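Putative NAD(P)H-flavin oxidoreductase (Neisseria meningitidis serogroup A / serotype 4A, PDB 6WT2) probably uses its FMN cofactor to pass electrons from NAD(P)H to nitro compounds such as chloramphenicol, as in related NfsB nitroreductases. Local coordinates at residues R19-H24 against D166-E171; L86-A91 against S197-F202; L90-A95 against A191-V196. All blocks are in the same frame, centred on the assembly; numbering follows the deposited sequence.

Contact 1 (R19-H24 against D166-E171); sequences RKSCRH and DSCPVE. With FMN (flavin mononucleotide), chain G.
S167 O takes the backbone N-H of C22 at 2.9 Å, with the donor tilted 27° from the carbonyl plane, and water 1 adds a weak bond to the same oxygen. Water 1 also donates to S167 OG and accepts from R19 NH1, so it ties the strand to the arginine that holds the phosphate. Water 2 does similar work between K20 O, S167 N and D166 OD1; D166 OD2 is hydrogen-bonded to R205 N. C22 O lies 3.2 Å from C168 CB, and C22 CB packs against D166 CB. The loop 19-24 crosses strand 166-170, an outermost strand of this chain's antiparallel sheet in the nitroreductase fold, and the two together form one wall of the FMN pocket. R19 is bent at chi2 and chi3, which turns its guanidinium edge to the phosphate: NH1 and NH2 both reach FMN O1P, the latter at 3.1 Å. S21 OG donates to the same oxygen at 2.8 Å, while S21 N donates to FMN O2P. R214, close to R19, also bonds to FMN, so positive charge probably gathers round the phosphate. At the other end, a bend at chi2 (86°) brings the R23 guanidinium edge to the flavin: NE meets FMN O2 at 2.8 Å and NH2 meets FMN N1. C168 SG approaches that guanidinium obliquely and S21 CB sits over one of its faces. P169 places CG 3.4 Å from FMN C9, and E171 N donates to FMN N5 at 3.0 Å. The carboxylate of E171 is held by Y150 and by S49, W144 and Q148 of the second subunit.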
ATOM      1  N   ARG A  19      -1.241  -3.238  15.778  1.00 20.77           N
ATOM      2  CA  ARG A  19      -1.308  -1.967  15.070  1.00 23.21           C
ATOM      3  C   ARG A  19      -2.690  -1.353  15.197  1.00 21.32           C
ATOM      4  O   ARG A  19      -3.693  -1.946  14.785  1.00 25.62           O
ATOM      5  CB  ARG A  19      -0.947  -2.106  13.595  1.00 22.48           C
ATOM      6  CG  ARG A  19      -0.497  -0.753  12.993  1.00 20.66           C
ATOM      7  CD  ARG A  19      -1.001  -0.524  11.558  1.00 19.65           C
ATOM      8  NE  ARG A  19      -2.396  -0.949  11.422  1.00 20.64           N
ATOM      9  CZ  ARG A  19      -3.466  -0.174  11.633  1.00 21.65           C
ATOM     10  NH1 ARG A  19      -3.328   1.103  11.977  1.00 22.61           N
ATOM     11  NH2 ARG A  19      -4.683  -0.686  11.508  1.00 22.88           N
ATOM     12  N   LYS A  20      -2.735  -0.159  15.771  1.00 24.85           N
ATOM     13  CA  LYS A  20      -3.948   0.631  15.873  1.00 24.41           C
ATOM     14  C   LYS A  20      -3.555   2.066  15.589  1.00 28.81           C
ATOM     15  O   LYS A  20      -2.463   2.494  15.971  1.00 37.96           O
ATOM     16  CB  LYS A  20      -4.597   0.519  17.261  1.00 28.59           C
ATOM     17  CG  LYS A  20      -4.766  -0.909  17.755  1.00 33.55           C
ATOM     18  CD  LYS A  20      -5.257  -0.929  19.180  1.00 32.38           C
ATOM     19  CE  LYS A  20      -5.645  -2.332  19.621  1.00 29.50           C
ATOM     20  NZ  LYS A  20      -6.513  -2.272  20.831  1.00 41.25           N
ATOM     21  N   SER A  21      -4.415   2.805  14.900  1.00 23.47           N
ATOM     22  CA  SER A  21      -4.074   4.197  14.630  1.00 23.43           C
ATOM     23  C   SER A  21      -4.042   4.982  15.935  1.00 24.69           C
ATOM     24  O   SER A  21      -4.992   4.945  16.727  1.00 25.48           O
ATOM     25  CB  SER A  21      -5.060   4.813  13.645  1.00 24.72           C
ATOM     26  OG  SER A  21      -4.840   4.267  12.360  1.00 24.28           O
ATOM     27  N   CYS A  22      -2.928   5.679  16.165  1.00 24.35           N
ATOM     28  CA  CYS A  22      -2.690   6.410  17.401  1.00 23.71           C
ATOM     29  C   CYS A  22      -2.629   7.902  17.101  1.00 27.51           C
ATOM     30  O   CYS A  22      -1.782   8.342  16.314  1.00 23.30           O
ATOM     31  CB  CYS A  22      -1.386   5.940  18.044  1.00 23.89           C
ATOM     32  SG  CYS A  22      -0.858   6.917  19.473  1.00 30.76           S
ATOM     33  N   ARG A  23      -3.504   8.683  17.746  1.00 25.79           N
ATOM     34  CA  ARG A  23      -3.510  10.122  17.521  1.00 26.51           C
ATOM     35  C   ARG A  23      -2.802  10.910  18.611  1.00 27.58           C
ATOM     36  O   ARG A  23      -2.531  12.100  18.410  1.00 28.95           O
ATOM     37  CB  ARG A  23      -4.940  10.646  17.367  1.00 28.56           C
ATOM     38  CG  ARG A  23      -5.531  10.354  16.001  1.00 28.73           C
ATOM     39  CD  ARG A  23      -6.168   8.974  15.964  1.00 35.04           C
ATOM     40  NE  ARG A  23      -6.747   8.685  14.656  1.00 31.85           N
ATOM     41  CZ  ARG A  23      -7.539   7.646  14.406  1.00 36.79           C
ATOM     42  NH1 ARG A  23      -7.852   6.802  15.378  1.00 30.03           N
ATOM     43  NH2 ARG A  23      -8.014   7.453  13.186  1.00 30.44           N
ATOM     44  N   HIS A  24      -2.451  10.270  19.724  1.00 27.40           N
ATOM     45  CA  HIS A  24      -1.944  10.960  20.907  1.00 27.55           C
ATOM     46  C   HIS A  24      -0.811  10.142  21.494  1.00 26.64           C
ATOM     47  O   HIS A  24      -1.036   9.059  22.044  1.00 28.04           O
ATOM     48  CB  HIS A  24      -3.049  11.163  21.942  1.00 29.81           C
ATOM     49  CG  HIS A  24      -4.227  11.901  21.408  1.00 36.33           C
ATOM     50  ND1 HIS A  24      -4.214  13.262  21.197  1.00 40.75           N
ATOM     51  CD2 HIS A  24      -5.444  11.467  21.012  1.00 39.29           C
ATOM     52  CE1 HIS A  24      -5.386  13.638  20.717  1.00 43.21           C
ATOM     53  NE2 HIS A  24      -6.147  12.567  20.587  1.00 38.75           N
ATOM     54  N   ASP A 166       3.990   2.402  18.181  1.00 23.13           N
ATOM     55  CA  ASP A 166       2.699   2.813  17.652  1.00 22.70           C
ATOM     56  C   ASP A 166       2.894   3.722  16.450  1.00 21.98           C
ATOM     57  O   ASP A 166       3.976   4.278  16.234  1.00 21.86           O
ATOM     58  CB  ASP A 166       1.878   3.530  18.722  1.00 26.24           C
ATOM     59  CG  ASP A 166       1.437   2.604  19.838  1.00 33.76           C
ATOM     60  OD1 ASP A 166       0.593   1.730  19.577  1.00 38.40           O
ATOM     61  OD2 ASP A 166       1.947   2.738  20.973  1.00 39.99           O
ATOM     62  N   SER A 167       1.824   3.872  15.665  1.00 22.70           N
ATOM     63  CA  SER A 167       1.872   4.705  14.469  1.00 21.01           C
ATOM     64  C   SER A 167       0.471   5.193  14.124  1.00 20.86           C
ATOM     65  O   SER A 167      -0.520   4.807  14.750  1.00 21.17           O
ATOM     66  CB  SER A 167       2.490   3.940  13.289  1.00 24.30           C
ATOM     67  OG  SER A 167       1.759   2.751  13.029  1.00 23.79           O
ATOM     68  N   CYS A 168       0.405   6.077  13.120  1.00 21.66           N
ATOM     69  CA  CYS A 168      -0.875   6.493  12.502  1.00 20.33           C
ATOM     70  C   CYS A 168      -0.574   6.878  11.058  1.00 24.02           C
ATOM     71  O   CYS A 168       0.347   7.681  10.827  1.00 21.65           O
ATOM     72  CB  CYS A 168      -1.539   7.672  13.217  1.00 20.62           C
ATOM     73  SG  CYS A 168      -3.264   8.006  12.673  1.00 24.45           S
ATOM     74  N   PRO A 169      -1.298   6.334  10.083  1.00 20.01           N
ATOM     75  CA  PRO A 169      -1.201   6.848   8.712  1.00 24.33           C
ATOM     76  C   PRO A 169      -1.973   8.156   8.609  1.00 19.58           C
ATOM     77  O   PRO A 169      -2.950   8.378   9.329  1.00 21.43           O
ATOM     78  CB  PRO A 169      -1.856   5.742   7.864  1.00 24.71           C
ATOM     79  CG  PRO A 169      -2.577   4.797   8.872  1.00 21.52           C
ATOM     80  CD  PRO A 169      -2.430   5.401  10.248  1.00 19.89           C
ATOM     81  N   VAL A 170      -1.526   9.040   7.713  1.00 19.88           N
ATOM     82  CA  VAL A 170      -2.081  10.395   7.675  1.00 24.07           C
ATOM     83  C   VAL A 170      -2.241  10.870   6.235  1.00 19.66           C
ATOM     84  O   VAL A 170      -1.245  11.028   5.512  1.00 20.89           O
ATOM     85  CB  VAL A 170      -1.221  11.410   8.454  1.00 22.27           C
ATOM     86  CG1 VAL A 170      -1.836  12.811   8.328  1.00 21.93           C
ATOM     87  CG2 VAL A 170      -1.104  11.017   9.928  1.00 24.46           C
ATOM     88  N   GLU A 171      -3.489  11.147   5.841  1.00 19.89           N
ATOM     89  CA  GLU A 171      -3.813  11.898   4.635  1.00 21.09           C
ATOM     90  C   GLU A 171      -4.436  13.247   4.947  1.00 21.95           C
ATOM     91  O   GLU A 171      -4.666  14.036   4.022  1.00 22.15           O
ATOM     92  CB  GLU A 171      -4.790  11.112   3.735  1.00 21.25           C
ATOM     93  CG  GLU A 171      -4.149  10.024   2.887  1.00 21.82           C
ATOM     94  CD  GLU A 171      -5.211   9.164   2.195  1.00 21.73           C
ATOM     95  OE1 GLU A 171      -6.414   9.440   2.398  1.00 25.58           O
ATOM     96  OE2 GLU A 171      -4.858   8.224   1.458  1.00 23.29           O
TER
HETATM   97  N1  FMN G 303      -6.253   9.001  11.007  1.00 18.94           N
HETATM   98  C2  FMN G 303      -6.260  10.296  11.415  1.00 22.54           C
HETATM   99  O2  FMN G 303      -6.598  10.542  12.594  1.00 23.81           O
HETATM  100  N3  FMN G 303      -5.889  11.313  10.617  1.00 20.73           N
HETATM  101  C4  FMN G 303      -5.557  11.134   9.331  1.00 19.64           C
HETATM  102  O4  FMN G 303      -5.140  12.069   8.610  1.00 20.44           O
HETATM  103  C4A FMN G 303      -5.547   9.758   8.810  1.00 20.51           C
HETATM  104  N5  FMN G 303      -5.317   9.524   7.504  1.00 21.69           N
HETATM  105  C5A FMN G 303      -5.214   8.245   7.055  1.00 21.86           C
HETATM  106  C6  FMN G 303      -4.652   8.009   5.797  1.00 19.49           C
HETATM  107  C7  FMN G 303      -4.550   6.705   5.335  1.00 20.90           C
HETATM  108  C7M FMN G 303      -3.960   6.417   3.972  1.00 19.05           C
HETATM  109  C8  FMN G 303      -4.979   5.574   6.195  1.00 21.31           C
HETATM  110  C8M FMN G 303      -4.757   4.158   5.719  1.00 15.16           C
HETATM  111  C9  FMN G 303      -5.474   5.805   7.474  1.00 19.69           C
HETATM  112  C9A FMN G 303      -5.542   7.106   7.957  1.00 16.21           C
HETATM  113  N10 FMN G 303      -5.996   7.359   9.272  1.00 16.89           N
HETATM  114  C10 FMN G 303      -6.048   8.689   9.708  1.00 15.11           C
HETATM  115  C1' FMN G 303      -6.347   6.254  10.173  1.00 18.78           C
HETATM  116  C2' FMN G 303      -7.739   5.673   9.881  1.00 21.16           C
HETATM  117  O2' FMN G 303      -8.792   6.550  10.360  1.00 17.53           O
HETATM  118  C3' FMN G 303      -7.778   4.286  10.517  1.00 23.51           C
HETATM  119  O3' FMN G 303      -6.800   3.460   9.854  1.00 20.87           O
HETATM  120  C4' FMN G 303      -9.125   3.558  10.432  1.00 22.32           C
HETATM  121  O4' FMN G 303     -10.135   4.345  11.052  1.00 18.47           O
HETATM  122  C5' FMN G 303      -9.042   2.197  11.105  1.00 20.85           C
HETATM  123  O5' FMN G 303      -8.651   2.322  12.468  1.00 20.39           O
HETATM  124  P   FMN G 303      -7.360   1.496  12.971  1.00 20.95           P
HETATM  125  O1P FMN G 303      -6.326   1.902  11.948  1.00 27.06           O
HETATM  126  O2P FMN G 303      -7.031   1.930  14.370  1.00 19.34           O
HETATM  127  O3P FMN G 303      -7.664   0.030  12.858  1.00 20.28           O
HETATM  128  O   HOH W   1      -1.101   2.736  12.584  1.00 27.60           O
HETATM  129  O   HOH W   2      -0.103   1.523  16.404  1.00 29.10           O

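Contact 2 (L86-A91 against S197-F202); sequences LVVFLA and SVAATF
L86-A91 and S197-F202 run antiparallel, their axes 4.6 Å apart at an angle of 164°, with V87 and A200 as a hydrogen-bonded pair and L86/T201 and V88/A199 as non-hydrogen-bonded ones. V87 N to A200 O is almost straight at 2.9 Å, and A200 N returns a bond to V87 O. Further along, F89 N donates to V198 O at 2.7 Å, but F89 O is taken by S197 N. S197 and V198 therefore both face F89, a classic beta bulge, and the backbone of S197 (phi -108°, psi -54°) fits its first position. The F89 ring presents its edge to V198 O and to A200 CB, while V87 CG1 rests over one face near the rim. V198 lies alongside the phenylalanine, CG1 being 3.7 Å from F89 CD2. V87 CG2 meets F202 CE2 obliquely at 3.9 Å. On the face of L86, V88, A199 and T201, L86 CD1 reaches both A200 O and T201 CG2, the latter at 4.0 Å. S197 OG and T201 OG1 are engaged by T149 and Y25. Helix 138-162 packs against F89 through L153 and M156, and V198 comes near the flavin: these are the central strands of the helix-flanked antiparallel sheet of the FMN-dependent nitroreductase fold.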
ATOM      1  N   LEU A  86       7.975  11.645  12.445  1.00 26.09           N
ATOM      2  CA  LEU A  86       7.038  11.883  11.355  1.00 21.33           C
ATOM      3  C   LEU A  86       7.737  11.586  10.035  1.00 20.92           C
ATOM      4  O   LEU A  86       8.862  12.043   9.812  1.00 20.88           O
ATOM      5  CB  LEU A  86       6.542  13.329  11.373  1.00 24.25           C
ATOM      6  CG  LEU A  86       5.784  13.847  10.154  1.00 23.50           C
ATOM      7  CD1 LEU A  86       4.450  13.138   9.963  1.00 22.94           C
ATOM      8  CD2 LEU A  86       5.577  15.358  10.295  1.00 26.74           C
ATOM      9  N   VAL A  87       7.073  10.829   9.167  1.00 20.66           N
ATOM     10  CA  VAL A  87       7.574  10.527   7.826  1.00 20.37           C
ATOM     11  C   VAL A  87       6.549  11.038   6.825  1.00 20.40           C
ATOM     12  O   VAL A  87       5.354  10.732   6.939  1.00 20.48           O
ATOM     13  CB  VAL A  87       7.824   9.019   7.633  1.00 23.49           C
ATOM     14  CG1 VAL A  87       8.306   8.725   6.204  1.00 21.64           C
ATOM     15  CG2 VAL A  87       8.843   8.504   8.644  1.00 27.56           C
ATOM     16  N   VAL A  88       7.002  11.840   5.876  1.00 21.12           N
ATOM     17  CA  VAL A  88       6.192  12.259   4.742  1.00 20.52           C
ATOM     18  C   VAL A  88       6.741  11.518   3.534  1.00 21.58           C
ATOM     19  O   VAL A  88       7.932  11.640   3.213  1.00 23.74           O
ATOM     20  CB  VAL A  88       6.237  13.780   4.534  1.00 20.97           C
ATOM     21  CG1 VAL A  88       5.436  14.167   3.287  1.00 21.91           C
ATOM     22  CG2 VAL A  88       5.737  14.518   5.795  1.00 23.04           C
ATOM     23  N   PHE A  89       5.886  10.745   2.883  1.00 20.33           N
ATOM     24  CA  PHE A  89       6.265   9.931   1.740  1.00 19.92           C
ATOM     25  C   PHE A  89       6.139  10.748   0.465  1.00 19.82           C
ATOM     26  O   PHE A  89       5.099  11.365   0.212  1.00 20.08           O
ATOM     27  CB  PHE A  89       5.381   8.682   1.640  1.00 24.91           C
ATOM     28  CG  PHE A  89       5.539   7.720   2.784  1.00 25.89           C
ATOM     29  CD1 PHE A  89       6.295   6.571   2.636  1.00 25.03           C
ATOM     30  CD2 PHE A  89       4.913   7.956   4.006  1.00 28.27           C
ATOM     31  CE1 PHE A  89       6.428   5.668   3.681  1.00 30.40           C
ATOM     32  CE2 PHE A  89       5.054   7.073   5.066  1.00 21.71           C
ATOM     33  CZ  PHE A  89       5.797   5.922   4.901  1.00 24.67           C
ATOM     34  N   LEU A  90       7.204  10.758  -0.332  1.00 19.75           N
ATOM     35  CA  LEU A  90       7.188  11.354  -1.657  1.00 19.94           C
ATOM     36  C   LEU A  90       7.110  10.254  -2.706  1.00 20.29           C
ATOM     37  O   LEU A  90       7.705   9.188  -2.542  1.00 19.32           O
ATOM     38  CB  LEU A  90       8.457  12.176  -1.914  1.00 20.19           C
ATOM     39  CG  LEU A  90       8.822  13.206  -0.855  1.00 20.49           C
ATOM     40  CD1 LEU A  90      10.159  13.904  -1.292  1.00 20.77           C
ATOM     41  CD2 LEU A  90       7.692  14.192  -0.627  1.00 20.85           C
ATOM     42  N   ALA A  91       6.416  10.536  -3.800  1.00 25.18           N
ATOM     43  CA  ALA A  91       6.379   9.628  -4.934  1.00 25.20           C
ATOM     44  C   ALA A  91       6.995  10.304  -6.155  1.00 21.89           C
ATOM     45  O   ALA A  91       6.891  11.522  -6.337  1.00 21.06           O
ATOM     46  CB  ALA A  91       4.933   9.159  -5.219  1.00 19.47           C
ATOM     47  N   SER A 197       2.787  12.168  -1.217  1.00 20.10           N
ATOM     48  CA  SER A 197       1.926  11.006  -1.381  1.00 19.94           C
ATOM     49  C   SER A 197       1.028  10.748  -0.179  1.00 20.77           C
ATOM     50  O   SER A 197      -0.199  10.626  -0.321  1.00 22.85           O
ATOM     51  CB  SER A 197       2.792   9.765  -1.642  1.00 19.85           C
ATOM     52  OG  SER A 197       1.973   8.615  -1.706  1.00 27.99           O
ATOM     53  N   VAL A 198       1.628  10.655   1.011  1.00 21.76           N
ATOM     54  CA  VAL A 198       0.963  10.263   2.254  1.00 20.90           C
ATOM     55  C   VAL A 198       1.957  10.521   3.382  1.00 23.35           C
ATOM     56  O   VAL A 198       3.148  10.739   3.129  1.00 22.71           O
ATOM     57  CB  VAL A 198       0.526   8.780   2.196  1.00 19.54           C
ATOM     58  CG1 VAL A 198       1.762   7.878   2.161  1.00 19.11           C
ATOM     59  CG2 VAL A 198      -0.455   8.406   3.341  1.00 21.46           C
ATOM     60  N   ALA A 199       1.487  10.536   4.631  1.00 20.90           N
ATOM     61  CA  ALA A 199       2.365  10.709   5.784  1.00 21.56           C
ATOM     62  C   ALA A 199       2.048   9.642   6.824  1.00 21.77           C
ATOM     63  O   ALA A 199       1.032   8.944   6.744  1.00 20.37           O
ATOM     64  CB  ALA A 199       2.233  12.116   6.393  1.00 19.45           C
ATOM     65  N   ALA A 200       2.945   9.506   7.799  1.00 20.08           N
ATOM     66  CA  ALA A 200       2.733   8.614   8.932  1.00 23.94           C
ATOM     67  C   ALA A 200       3.448   9.173  10.154  1.00 21.82           C
ATOM     68  O   ALA A 200       4.546   9.706  10.036  1.00 21.35           O
ATOM     69  CB  ALA A 200       3.255   7.206   8.648  1.00 23.98           C
ATOM     70  N   THR A 201       2.829   9.027  11.321  1.00 21.12           N
ATOM     71  CA  THR A 201       3.464   9.338  12.591  1.00 22.75           C
ATOM     72  C   THR A 201       3.865   8.046  13.289  1.00 22.29           C
ATOM     73  O   THR A 201       3.272   6.992  13.065  1.00 20.83           O
ATOM     74  CB  THR A 201       2.525  10.159  13.492  1.00 20.52           C
ATOM     75  OG1 THR A 201       1.315   9.422  13.763  1.00 20.62           O
ATOM     76  CG2 THR A 201       2.152  11.466  12.808  1.00 22.04           C
ATOM     77  N   PHE A 202       4.877   8.139  14.150  1.00 20.75           N
ATOM     78  CA  PHE A 202       5.354   6.997  14.919  1.00 24.69           C
ATOM     79  C   PHE A 202       5.729   7.437  16.318  1.00 24.68           C
ATOM     80  O   PHE A 202       6.298   8.519  16.504  1.00 22.27           O
ATOM     81  CB  PHE A 202       6.594   6.338  14.298  1.00 22.07           C
ATOM     82  CG  PHE A 202       6.378   5.801  12.916  1.00 25.17           C
ATOM     83  CD1 PHE A 202       6.034   4.474  12.722  1.00 20.76           C
ATOM     84  CD2 PHE A 202       6.553   6.617  11.808  1.00 26.37           C
ATOM     85  CE1 PHE A 202       5.833   3.978  11.440  1.00 20.46           C
ATOM     86  CE2 PHE A 202       6.356   6.127  10.522  1.00 28.38           C
ATOM     87  CZ  PHE A 202       5.985   4.808  10.338  1.00 20.10           C
TER

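Contact 3 (L90-A95 against A191-V196); sequences LAKKNA and AAEWGV
This is the end of an antiparallel ladder, where strands 85-92 and 194-203 part into loops and lysine side chains add to the last backbone bonds. A91 and G195 form a hydrogen-bonded pair, with A91 N giving to G195 O at 2.8 Å and G195 N answering to A91 O; L90/V196 and K92/W194 are the non-hydrogen-bonded pairs beside it. Past the last bridge E193 O receives two donors. K93 N comes in at 3.0 Å from above the carbonyl plane, 47° out of it, whereas K92 NZ lies in that plane on a lone pair. The K92 ammonium also forms a salt bridge to E193 OE1 at 2.8 Å, on the anti side of the carboxylate, and bonds to K93 O at 2.9 Å, so three acceptors fix its place. Turns at chi2 (66°) and chi4 (72°) curl the K92 chain back to them and lay its CD over one face of W194, 3.7 Å from the centroid of the six-membered ring. The contact there is CH-pi; the ammonium itself is too far for more than a weak attraction to the indole. K93, by contrast, is extended beyond CG. Its chain runs past G195, with CE 3.8 Å from G195 CA where no side chain intervenes, and its NZ meets A191 O at 2.8 Å, nearly in line with the C=O bond. L90 crosses the indole at about a right angle with its CB near W194 CE3, and its CD2 packs on V196 CG2 at 3.8 Å. Around this ladder end, helix 138-162 packs on A91 through F142 and C146, helix 175-185 meets A191 and V196, strand 55-59 borders L90 and W194, and I222 of the second subunit touches L90.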
ATOM      1  N   LEU A  90       7.204  10.758  -0.332  1.00 19.75           N
ATOM      2  CA  LEU A  90       7.188  11.354  -1.657  1.00 19.94           C
ATOM      3  C   LEU A  90       7.110  10.254  -2.706  1.00 20.29           C
ATOM      4  O   LEU A  90       7.705   9.188  -2.542  1.00 19.32           O
ATOM      5  CB  LEU A  90       8.457  12.176  -1.914  1.00 20.19           C
ATOM      6  CG  LEU A  90       8.822  13.206  -0.855  1.00 20.49           C
ATOM      7  CD1 LEU A  90      10.159  13.904  -1.292  1.00 20.77           C
ATOM      8  CD2 LEU A  90       7.692  14.192  -0.627  1.00 20.85           C
ATOM      9  N   ALA A  91       6.416  10.536  -3.800  1.00 25.18           N
ATOM     10  CA  ALA A  91       6.379   9.628  -4.934  1.00 25.20           C
ATOM     11  C   ALA A  91       6.995  10.304  -6.155  1.00 21.89           C
ATOM     12  O   ALA A  91       6.891  11.522  -6.337  1.00 21.06           O
ATOM     13  CB  ALA A  91       4.933   9.159  -5.219  1.00 19.47           C
ATOM     14  N   LYS A  92       7.652   9.502  -6.989  1.00 21.00           N
ATOM     15  CA  LYS A  92       8.282  10.013  -8.202  1.00 20.03           C
ATOM     16  C   LYS A  92       7.248  10.551  -9.186  1.00 20.30           C
ATOM     17  O   LYS A  92       6.233   9.893  -9.461  1.00 20.09           O
ATOM     18  CB  LYS A  92       9.082   8.902  -8.868  1.00 20.83           C
ATOM     19  CG  LYS A  92       9.996   9.400  -9.979  1.00 21.34           C
ATOM     20  CD  LYS A  92      11.093  10.279  -9.400  1.00 21.78           C
ATOM     21  CE  LYS A  92      11.969  10.941 -10.476  1.00 28.74           C
ATOM     22  NZ  LYS A  92      11.230  12.034 -11.185  1.00 24.89           N
ATOM     23  N   LYS A  93       7.508  11.743  -9.724  1.00 20.82           N
ATOM     24  CA  LYS A  93       6.735  12.294 -10.829  1.00 21.20           C
ATOM     25  C   LYS A  93       7.345  11.878 -12.168  1.00 22.94           C
ATOM     26  O   LYS A  93       8.564  11.712 -12.295  1.00 25.95           O
ATOM     27  CB  LYS A  93       6.671  13.824 -10.757  1.00 21.81           C
ATOM     28  CG  LYS A  93       5.908  14.362  -9.542  1.00 21.82           C
ATOM     29  CD  LYS A  93       5.724  15.867  -9.633  1.00 25.46           C
ATOM     30  CE  LYS A  93       4.899  16.406  -8.473  1.00 29.81           C
ATOM     31  NZ  LYS A  93       4.817  17.896  -8.497  1.00 32.79           N
ATOM     32  N   ASN A  94       6.478  11.737 -13.174  1.00 23.41           N
ATOM     33  CA  ASN A  94       6.873  11.459 -14.558  1.00 28.53           C
ATOM     34  C   ASN A  94       7.857  10.298 -14.636  1.00 25.98           C
ATOM     35  O   ASN A  94       8.922  10.389 -15.249  1.00 22.79           O
ATOM     36  CB  ASN A  94       7.441  12.713 -15.223  1.00 36.95           C
ATOM     37  CG  ASN A  94       6.425  13.840 -15.268  1.00 43.26           C
ATOM     38  OD1 ASN A  94       6.613  14.887 -14.649  1.00 47.44           O
ATOM     39  ND2 ASN A  94       5.325  13.616 -15.981  1.00 43.83           N
ATOM     40  N   ALA A  95       7.493   9.197 -13.982  1.00 24.30           N
ATOM     41  CA  ALA A  95       8.277   7.964 -14.028  1.00 24.63           C
ATOM     42  C   ALA A  95       7.933   7.156 -15.285  1.00 24.34           C
ATOM     43  O   ALA A  95       7.510   5.999 -15.230  1.00 20.55           O
ATOM     44  CB  ALA A  95       8.047   7.153 -12.759  1.00 30.88           C
ATOM     45  N   ALA A 191      10.334  19.818  -6.395  1.00 27.47           N
ATOM     46  CA  ALA A 191       8.920  19.544  -6.637  1.00 29.05           C
ATOM     47  C   ALA A 191       8.622  19.204  -8.093  1.00 31.40           C
ATOM     48  O   ALA A 191       7.525  18.721  -8.381  1.00 34.06           O
ATOM     49  CB  ALA A 191       8.059  20.734  -6.205  1.00 27.61           C
ATOM     50  N   ALA A 192       9.558  19.442  -9.013  1.00 31.46           N
ATOM     51  CA  ALA A 192       9.345  18.982 -10.379  1.00 33.48           C
ATOM     52  C   ALA A 192       9.500  17.473 -10.483  1.00 31.97           C
ATOM     53  O   ALA A 192       8.889  16.848 -11.354  1.00 32.98           O
ATOM     54  CB  ALA A 192      10.309  19.679 -11.339  1.00 32.58           C
ATOM     55  N   GLU A 193      10.290  16.875  -9.586  1.00 29.71           N
ATOM     56  CA  GLU A 193      10.653  15.466  -9.662  1.00 27.86           C
ATOM     57  C   GLU A 193       9.906  14.584  -8.669  1.00 28.28           C
ATOM     58  O   GLU A 193       9.825  13.373  -8.893  1.00 25.94           O
ATOM     59  CB  GLU A 193      12.161  15.300  -9.426  1.00 25.08           C
ATOM     60  CG  GLU A 193      13.039  16.080 -10.409  1.00 29.88           C
ATOM     61  CD  GLU A 193      13.039  15.482 -11.801  1.00 44.54           C
ATOM     62  OE1 GLU A 193      12.767  14.269 -11.929  1.00 47.11           O
ATOM     63  OE2 GLU A 193      13.320  16.218 -12.771  1.00 52.04           O
ATOM     64  N   TRP A 194       9.384  15.155  -7.580  1.00 23.51           N
ATOM     65  CA  TRP A 194       8.749  14.397  -6.507  1.00 25.78           C
ATOM     66  C   TRP A 194       7.490  15.117  -6.045  1.00 28.76           C
ATOM     67  O   TRP A 194       7.413  16.347  -6.100  1.00 22.87           O
ATOM     68  CB  TRP A 194       9.701  14.211  -5.315  1.00 24.17           C
ATOM     69  CG  TRP A 194      10.948  13.442  -5.665  1.00 25.22           C
ATOM     70  CD1 TRP A 194      12.150  13.954  -6.072  1.00 26.50           C
ATOM     71  CD2 TRP A 194      11.105  12.022  -5.644  1.00 26.66           C
ATOM     72  NE1 TRP A 194      13.045  12.934  -6.316  1.00 24.51           N
ATOM     73  CE2 TRP A 194      12.424  11.738  -6.053  1.00 29.99           C
ATOM     74  CE3 TRP A 194      10.248  10.957  -5.329  1.00 25.44           C
ATOM     75  CZ2 TRP A 194      12.910  10.436  -6.150  1.00 29.38           C
ATOM     76  CZ3 TRP A 194      10.735   9.670  -5.419  1.00 22.15           C
ATOM     77  CH2 TRP A 194      12.047   9.418  -5.829  1.00 22.68           C
ATOM     78  N   GLY A 195       6.498  14.340  -5.587  1.00 22.07           N
ATOM     79  CA  GLY A 195       5.287  14.916  -5.039  1.00 21.90           C
ATOM     80  C   GLY A 195       4.887  14.208  -3.761  1.00 22.07           C
ATOM     81  O   GLY A 195       5.214  13.040  -3.541  1.00 24.25           O
ATOM     82  N   VAL A 196       4.143  14.927  -2.921  1.00 23.21           N
ATOM     83  CA  VAL A 196       3.725  14.357  -1.645  1.00 22.38           C
ATOM     84  C   VAL A 196       2.632  13.316  -1.867  1.00 20.65           C
ATOM     85  O   VAL A 196       1.672  13.538  -2.614  1.00 20.76           O
ATOM     86  CB  VAL A 196       3.271  15.462  -0.684  1.00 20.72           C
ATOM     87  CG1 VAL A 196       2.563  14.852   0.515  1.00 20.35           C
ATOM     88  CG2 VAL A 196       4.503  16.298  -0.247  1.00 20.85           C
TER

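Contacts 2 and 3 follow the same two strands, 85-92 and 194-203, and share L90 and A91; contact 1 joins the sheet one strand further on, where V170 N and C168 O are probably hydrogen-bonded to A199 O and T201 N of contact 2. Contact 2 is wholly buried and holds by backbone bonds and apolar packing. Contact 3 is partly buried and opens toward the surface, so lysines, a carboxylate and an indole do much of the joining. Contact 1 is buried too, but its polar groups serve a cofactor and two waters bridge its segments. Contacts 1 and 3 lie on opposite sides of the chain's centre, their own centres about 25 Å apart.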